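Local coordinates for protein ATP phosphoribosyltransferase regulatory subunit (Bacillus halodurans, PDB 3OD1) that is probably required for the first step of histidine biosynthesis and may let histidine feed back on ATP phosphoribosyltransferase, its partner subunit, at residues Y24-K27 and K28-D32; Y300-L303 and L304-F307; G317-I320 and D321-V324. All coordinates share one frame; numbering follows the deposited sequence.

Contact 1: Y24-K27 and K28-D32; sequences YKTK and KNICD
The ring of Tyr24 lies alongside Lys28, with Tyr24 CE2 3.8 Å from Lys28 CD. The two side chains cross obliquely, so the aliphatic middle of the lysine meets the aromatic carbons while its charge stays clear. Lys28 runs extended from CB and bends only at its last torsion (chi4 59°), which swings NZ to Asp32 OD2 at 2.9 Å, a salt bridge on the syn lone pair and an i, i+4 pairing well suited to an exposed face. This is one stretch of helix 21-40, consistent with the long motif 1 helix of the class II synthetase fold; its Lys28 N is 2.8 Å from Tyr24 O, and each of the next three residues repeats the i, i+4 bond. On the buried flank, Lys27 CG passes 4.1 Å from Cys31 SG, a small and poorly polar neighbour. The Lys27 chain then bends at chi2 (-129°) and chi3, and its ammonium bridges Glu127 and Glu47 of the second subunit, spending its charge at the dimer interface. The methyls Thr26 CG2 and Ile30 CD1 approach to 4.2 Å. Beside them, a water donates to Thr26 O at 2.8 Å and accepts from Asn29 ND2.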
loop_
_atom_site.group_PDB
_atom_site.type_symbol
_atom_site.label_atom_id
_atom_site.label_comp_id
_atom_site.label_asym_id
_atom_site.label_seq_id
_atom_site.Cartn_x
_atom_site.Cartn_y
_atom_site.Cartn_z
ATOM N N TYR B 24 -1.982 0.600 -12.853
ATOM C CA TYR B 24 -2.519 0.506 -11.501
ATOM C C TYR B 24 -3.812 -0.302 -11.470
ATOM O O TYR B 24 -3.965 -1.180 -10.624
ATOM C CB TYR B 24 -2.791 1.894 -10.895
ATOM C CG TYR B 24 -3.282 1.778 -9.470
ATOM C CD1 TYR B 24 -2.402 1.885 -8.404
ATOM C CD2 TYR B 24 -4.616 1.508 -9.196
ATOM C CE1 TYR B 24 -2.843 1.760 -7.106
ATOM C CE2 TYR B 24 -5.066 1.379 -7.893
ATOM C CZ TYR B 24 -4.175 1.505 -6.858
ATOM O OH TYR B 24 -4.610 1.375 -5.559
ATOM N N LYS B 25 -4.747 0.016 -12.369
ATOM C CA LYS B 25 -6.046 -0.659 -12.380
ATOM C C LYS B 25 -5.883 -2.154 -12.625
ATOM O O LYS B 25 -6.557 -2.964 -11.997
ATOM C CB LYS B 25 -6.972 -0.100 -13.465
ATOM C CG LYS B 25 -7.383 1.361 -13.296
ATOM C CD LYS B 25 -8.525 1.732 -14.256
ATOM C CE LYS B 25 -8.738 3.254 -14.357
ATOM N NZ LYS B 25 -7.794 3.917 -15.323
ATOM N N THR B 26 -5.021 -2.503 -13.575
ATOM C CA THR B 26 -4.762 -3.904 -13.907
ATOM C C THR B 26 -4.197 -4.669 -12.717
ATOM O O THR B 26 -4.660 -5.759 -12.399
ATOM C CB THR B 26 -3.785 -4.020 -15.085
ATOM O OG1 THR B 26 -4.346 -3.342 -16.208
ATOM C CG2 THR B 26 -3.540 -5.495 -15.459
ATOM N N LYS B 27 -3.196 -4.086 -12.069
ATOM C CA LYS B 27 -2.546 -4.714 -10.934
ATOM C C LYS B 27 -3.533 -4.836 -9.784
ATOM O O LYS B 27 -3.590 -5.870 -9.108
ATOM C CB LYS B 27 -1.316 -3.912 -10.520
ATOM C CG LYS B 27 -0.781 -4.243 -9.157
ATOM C CD LYS B 27 -0.600 -2.977 -8.332
ATOM C CE LYS B 27 -1.501 -2.995 -7.102
ATOM N NZ LYS B 27 -1.204 -1.856 -6.174
ATOM N N LYS B 28 -4.335 -3.792 -9.577
ATOM C CA LYS B 28 -5.307 -3.819 -8.495
ATOM C C LYS B 28 -6.318 -4.942 -8.674
ATOM O O LYS B 28 -6.580 -5.692 -7.726
ATOM C CB LYS B 28 -6.032 -2.492 -8.343
ATOM C CG LYS B 28 -7.086 -2.506 -7.239
ATOM C CD LYS B 28 -7.797 -1.167 -7.170
ATOM C CE LYS B 28 -9.209 -1.304 -6.626
ATOM N NZ LYS B 28 -9.198 -1.893 -5.267
ATOM N N ASN B 29 -6.887 -5.064 -9.873
ATOM C CA ASN B 29 -7.846 -6.140 -10.115
ATOM C C ASN B 29 -7.225 -7.502 -9.806
ATOM O O ASN B 29 -7.840 -8.340 -9.134
ATOM C CB ASN B 29 -8.349 -6.140 -11.557
ATOM C CG ASN B 29 -9.164 -7.391 -11.886
ATOM O OD1 ASN B 29 -10.186 -7.661 -11.252
ATOM N ND2 ASN B 29 -8.703 -8.168 -12.865
ATOM N N ILE B 30 -6.012 -7.724 -10.308
ATOM C CA ILE B 30 -5.295 -8.978 -10.047
ATOM C C ILE B 30 -5.131 -9.240 -8.544
ATOM O O ILE B 30 -5.496 -10.307 -8.053
ATOM C CB ILE B 30 -3.936 -9.020 -10.800
ATOM C CG1 ILE B 30 -4.192 -9.171 -12.299
ATOM C CG2 ILE B 30 -3.041 -10.151 -10.278
ATOM C CD1 ILE B 30 -2.967 -8.976 -13.168
ATOM N N CYS B 31 -4.624 -8.259 -7.805
ATOM C CA CYS B 31 -4.402 -8.434 -6.366
ATOM C C CYS B 31 -5.691 -8.659 -5.593
ATOM O O CYS B 31 -5.729 -9.475 -4.671
ATOM C CB CYS B 31 -3.657 -7.240 -5.782
ATOM S SG CYS B 31 -2.004 -7.074 -6.438
ATOM N N ASP B 32 -6.738 -7.927 -5.966
ATOM C CA ASP B 32 -8.039 -8.069 -5.321
ATOM C C ASP B 32 -8.617 -9.472 -5.509
ATOM O O ASP B 32 -9.216 -10.022 -4.594
ATOM C CB ASP B 32 -9.024 -7.028 -5.832
ATOM C CG ASP B 32 -8.718 -5.624 -5.314
ATOM O OD1 ASP B 32 -7.758 -5.435 -4.527
ATOM O OD2 ASP B 32 -9.449 -4.709 -5.716
HETATM O O HOH W 1 -6.171 -7.162 -14.239
#

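Contact 2: Y300-L303 and L304-F307; sequences YDEL and LSKF
Leu303 and Phe307 lie side by side and point the same way, with Leu303 CD1 4.2 Å from Phe307 CE2. Leu303 has its CG anti to the backbone N (chi1 -177°), which sends the branched end along the ring rather than away from it. A second apolar pair is similar: Tyr300 CE1 is 4.3 Å from Leu304 CD2, the methyl approaching the ring obliquely. Phe307, whose large flat ring suits a place where several elements meet, also packs on helices 54-60 and 86-94 and on Met9 of the second subunit, while the Tyr300 hydroxyl bonds Glu132.

Among the backbone bonds, Lys306 N reaches Leu303 O at 2.8 Å, but this i, i+3 bond is bent (N-H...O 133°) and the donor stands 50° out of the carbonyl plane, as in a 3-10-like turn; the helix here is weakly bonded. The same oxygen lies near the plane of the Phe307 ring, at its edge. Before this turn, a type I beta turn from Tyr300 to Leu303 is closed by a weak bond.

Two waters add polar links. One lies 2.8 Å from Tyr300 O and accepts from Leu304 N; another is 2.7 Å from Ser305 OG and also meets Asp301 O, a bridge for which a small hydroxyl side chain is well sized. Tyr300 and Asp301 end the GGRYD sequence characteristic of histidyl-tRNA synthetases, whose fold this subunit keeps.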
loop_
_atom_site.group_PDB
_atom_site.type_symbol
_atom_site.label_atom_id
_atom_site.label_comp_id
_atom_site.label_asym_id
_atom_site.label_seq_id
_atom_site.Cartn_x
_atom_site.Cartn_y
_atom_site.Cartn_z
ATOM N N TYR B 300 10.065 -22.874 6.665
ATOM C CA TYR B 300 11.177 -22.173 7.292
ATOM C C TYR B 300 11.085 -22.351 8.822
ATOM O O TYR B 300 10.807 -21.407 9.554
ATOM C CB TYR B 300 11.170 -20.692 6.864
ATOM C CG TYR B 300 9.848 -19.965 7.098
ATOM C CD1 TYR B 300 9.671 -19.183 8.226
ATOM C CD2 TYR B 300 8.786 -20.064 6.193
ATOM C CE1 TYR B 300 8.486 -18.516 8.474
ATOM C CE2 TYR B 300 7.575 -19.390 6.434
ATOM C CZ TYR B 300 7.447 -18.616 7.589
ATOM O OH TYR B 300 6.285 -17.928 7.888
ATOM N N ASP B 301 11.331 -23.578 9.285
ATOM C CA ASP B 301 10.960 -24.001 10.640
ATOM C C ASP B 301 11.827 -23.459 11.781
ATOM O O ASP B 301 11.530 -23.721 12.942
ATOM C CB ASP B 301 10.926 -25.535 10.749
ATOM C CG ASP B 301 9.707 -26.154 10.074
ATOM O OD1 ASP B 301 8.798 -25.413 9.626
ATOM O OD2 ASP B 301 9.659 -27.400 9.993
ATOM N N GLU B 302 12.883 -22.717 11.464
ATOM C CA GLU B 302 13.770 -22.194 12.509
ATOM C C GLU B 302 13.670 -20.672 12.711
ATOM O O GLU B 302 14.292 -20.111 13.612
ATOM C CB GLU B 302 15.222 -22.603 12.233
ATOM C CG GLU B 302 15.427 -24.117 12.228
ATOM C CD GLU B 302 14.911 -24.767 13.508
ATOM O OE1 GLU B 302 15.013 -24.142 14.591
ATOM O OE2 GLU B 302 14.393 -25.902 13.431
ATOM N N LEU B 303 12.877 -19.996 11.897
ATOM C CA LEU B 303 12.789 -18.539 12.036
ATOM C C LEU B 303 12.106 -18.100 13.331
ATOM O O LEU B 303 12.634 -17.255 14.052
ATOM C CB LEU B 303 12.086 -17.904 10.840
ATOM C CG LEU B 303 11.990 -16.373 10.844
ATOM C CD1 LEU B 303 13.377 -15.728 10.776
ATOM C CD2 LEU B 303 11.136 -15.902 9.682
ATOM N N LEU B 304 10.935 -18.661 13.629
ATOM C CA LEU B 304 10.178 -18.201 14.796
ATOM C C LEU B 304 10.965 -18.348 16.096
ATOM O O LEU B 304 10.754 -17.581 17.045
ATOM C CB LEU B 304 8.808 -18.889 14.897
ATOM C CG LEU B 304 7.641 -18.187 14.179
ATOM C CD1 LEU B 304 7.330 -16.832 14.811
ATOM C CD2 LEU B 304 7.927 -18.018 12.693
ATOM N N SER B 305 11.869 -19.327 16.136
ATOM C CA SER B 305 12.734 -19.529 17.298
ATOM C C SER B 305 13.619 -18.318 17.547
ATOM O O SER B 305 13.909 -17.987 18.692
ATOM C CB SER B 305 13.616 -20.766 17.123
ATOM O OG SER B 305 12.836 -21.945 17.150
ATOM N N LYS B 306 14.057 -17.668 16.471
ATOM C CA LYS B 306 14.880 -16.467 16.589
ATOM C C LYS B 306 14.129 -15.286 17.211
ATOM O O LYS B 306 14.752 -14.323 17.651
ATOM C CB LYS B 306 15.465 -16.079 15.232
ATOM C CG LYS B 306 16.458 -17.094 14.719
ATOM C CD LYS B 306 16.926 -16.782 13.325
ATOM C CE LYS B 306 17.794 -17.920 12.791
ATOM N NZ LYS B 306 18.328 -17.577 11.438
ATOM N N PHE B 307 12.799 -15.363 17.237
ATOM C CA PHE B 307 11.978 -14.359 17.918
ATOM C C PHE B 307 11.436 -14.882 19.241
ATOM O O PHE B 307 10.589 -14.240 19.862
ATOM C CB PHE B 307 10.823 -13.896 17.025
ATOM C CG PHE B 307 11.275 -13.090 15.864
ATOM C CD1 PHE B 307 11.430 -11.721 15.981
ATOM C CD2 PHE B 307 11.599 -13.704 14.663
ATOM C CE1 PHE B 307 11.872 -10.968 14.907
ATOM C CE2 PHE B 307 12.050 -12.966 13.593
ATOM C CZ PHE B 307 12.184 -11.591 13.715
HETATM O O HOH W 2 9.845 -20.886 12.138
HETATM O O HOH W 3 10.989 -21.978 15.114
#

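Contact 3: G317-I320 and D321-V324; sequences GVRI and DLLV
Arg319 grips Asp321 side-on across the junction of strand 313-319 and helix 320-327, the strand-helix unit consistent with motif 3 of class II synthetases. Arg319 holds the N-cap position, and its carbonyl starts the helix by accepting from Leu323 N at 3.0 Å.

The tight part is apolar. Beta-branched Ile320 and Val324, one helical turn apart, meet through CG2 atoms 4.1 Å apart, and Val324 CG2 also presses to 3.2 Å from Ile320 O. Val318, still on the strand, brings CG1 within 4.0 Å of Leu323 CD2. Helix 21-40 covers this side, so compact hydrocarbon chains fit it.

The other side is more polar, and Arg319 and Leu322 are partly exposed there. The arginine chain folds back at chi2 and chi3, which lets Leu322 CD1 sit over the centre of one guanidinium face, 4.2 Å above its plane; Phe126 adds a cation-pi contact. Asp321 is buried, its carboxylate satisfied by the arginine: its CG sits between the backbone N and carbonyl carbon (chi1 48°), which carries the carboxylate back to Arg319. In the first turn of the helix, its negative charge probably also suits the helix dipole. The guanidinium and carboxylate planes are 34° apart: NE meets Asp321 OD2 on the syn lone pair, in the guanidinium plane, while Arg319 NH1 lies 2.9 Å from Asp321 OD1, 23° out of the carboxylate plane.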
loop_
_atom_site.group_PDB
_atom_site.type_symbol
_atom_site.label_atom_id
_atom_site.label_comp_id
_atom_site.label_asym_id
_atom_site.label_seq_id
_atom_site.Cartn_x
_atom_site.Cartn_y
_atom_site.Cartn_z
ATOM N N GLY B 317 5.059 -16.368 -1.316
ATOM C CA GLY B 317 5.031 -14.986 -1.753
ATOM C C GLY B 317 4.874 -14.937 -3.267
ATOM O O GLY B 317 5.381 -15.807 -3.971
ATOM N N VAL B 318 4.157 -13.929 -3.750
ATOM C CA VAL B 318 3.949 -13.714 -5.177
ATOM C C VAL B 318 4.481 -12.341 -5.569
ATOM O O VAL B 318 4.129 -11.352 -4.936
ATOM C CB VAL B 318 2.455 -13.763 -5.525
ATOM C CG1 VAL B 318 2.250 -13.528 -7.037
ATOM C CG2 VAL B 318 1.850 -15.106 -5.085
ATOM N N ARG B 319 5.325 -12.290 -6.597
ATOM C CA ARG B 319 5.806 -11.022 -7.171
ATOM C C ARG B 319 4.767 -10.453 -8.113
ATOM O O ARG B 319 4.578 -10.973 -9.208
ATOM C CB ARG B 319 7.103 -11.239 -7.954
ATOM C CG ARG B 319 8.359 -11.252 -7.108
ATOM C CD ARG B 319 8.718 -9.847 -6.674
ATOM N NE ARG B 319 8.852 -8.910 -7.794
ATOM C CZ ARG B 319 10.006 -8.592 -8.386
ATOM N NH1 ARG B 319 10.020 -7.726 -9.389
ATOM N NH2 ARG B 319 11.149 -9.137 -7.984
ATOM N N ILE B 320 4.091 -9.390 -7.681
ATOM C CA ILE B 320 2.928 -8.871 -8.390
ATOM C C ILE B 320 3.284 -8.344 -9.776
ATOM O O ILE B 320 2.576 -8.591 -10.751
ATOM C CB ILE B 320 2.229 -7.756 -7.584
ATOM C CG1 ILE B 320 1.738 -8.297 -6.237
ATOM C CG2 ILE B 320 1.074 -7.157 -8.371
ATOM C CD1 ILE B 320 0.718 -9.372 -6.375
ATOM N N ASP B 321 4.380 -7.606 -9.869
ATOM C CA ASP B 321 4.751 -7.036 -11.155
ATOM C C ASP B 321 5.070 -8.125 -12.177
ATOM O O ASP B 321 4.720 -8.007 -13.345
ATOM C CB ASP B 321 5.872 -5.986 -11.013
ATOM C CG ASP B 321 7.043 -6.465 -10.155
ATOM O OD1 ASP B 321 8.059 -5.734 -10.112
ATOM O OD2 ASP B 321 6.959 -7.551 -9.528
ATOM N N LEU B 322 5.702 -9.205 -11.726
ATOM C CA LEU B 322 5.999 -10.320 -12.607
ATOM C C LEU B 322 4.711 -11.017 -13.020
ATOM O O LEU B 322 4.582 -11.491 -14.145
ATOM C CB LEU B 322 6.945 -11.311 -11.915
ATOM C CG LEU B 322 8.367 -10.810 -11.625
ATOM C CD1 LEU B 322 9.223 -11.857 -10.887
ATOM C CD2 LEU B 322 9.066 -10.369 -12.909
ATOM N N LEU B 323 3.754 -11.088 -12.101
ATOM C CA LEU B 323 2.484 -11.736 -12.404
ATOM C C LEU B 323 1.684 -10.922 -13.433
ATOM O O LEU B 323 1.124 -11.475 -14.379
ATOM C CB LEU B 323 1.662 -11.962 -11.126
ATOM C CG LEU B 323 0.258 -12.541 -11.308
ATOM C CD1 LEU B 323 0.305 -13.859 -12.110
ATOM C CD2 LEU B 323 -0.434 -12.735 -9.943
ATOM N N VAL B 324 1.644 -9.609 -13.254
ATOM C CA VAL B 324 0.955 -8.740 -14.215
ATOM C C VAL B 324 1.545 -8.903 -15.628
ATOM O O VAL B 324 0.805 -9.083 -16.596
ATOM C CB VAL B 324 0.970 -7.257 -13.780
ATOM C CG1 VAL B 324 0.311 -6.366 -14.850
ATOM C CG2 VAL B 324 0.264 -7.068 -12.435
#

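All three contacts are local and follow one another along the chain, neither nesting nor crossing. Contact 1 spans some two and a half turns of helix 21-40, near the N terminus, and bounds no loop. Contact 2 joins the turn after strand 295-298 to the short helix 303-306, on the far side of the chain's centre, its centre about 33 Å from that of contact 1. Contact 3 follows, turning strand 313-319 of the central sheet into helix 320-327. Contacts 1 and 3 touch: Cys31 SG packs on Ile320 CD1 at 3.6 Å, and Ile30 CG2 on Leu323 CD2 at 3.7 Å, joining the early helix to the late one. Contacts 1 and 2 both meet the second subunit, while contact 3 does not.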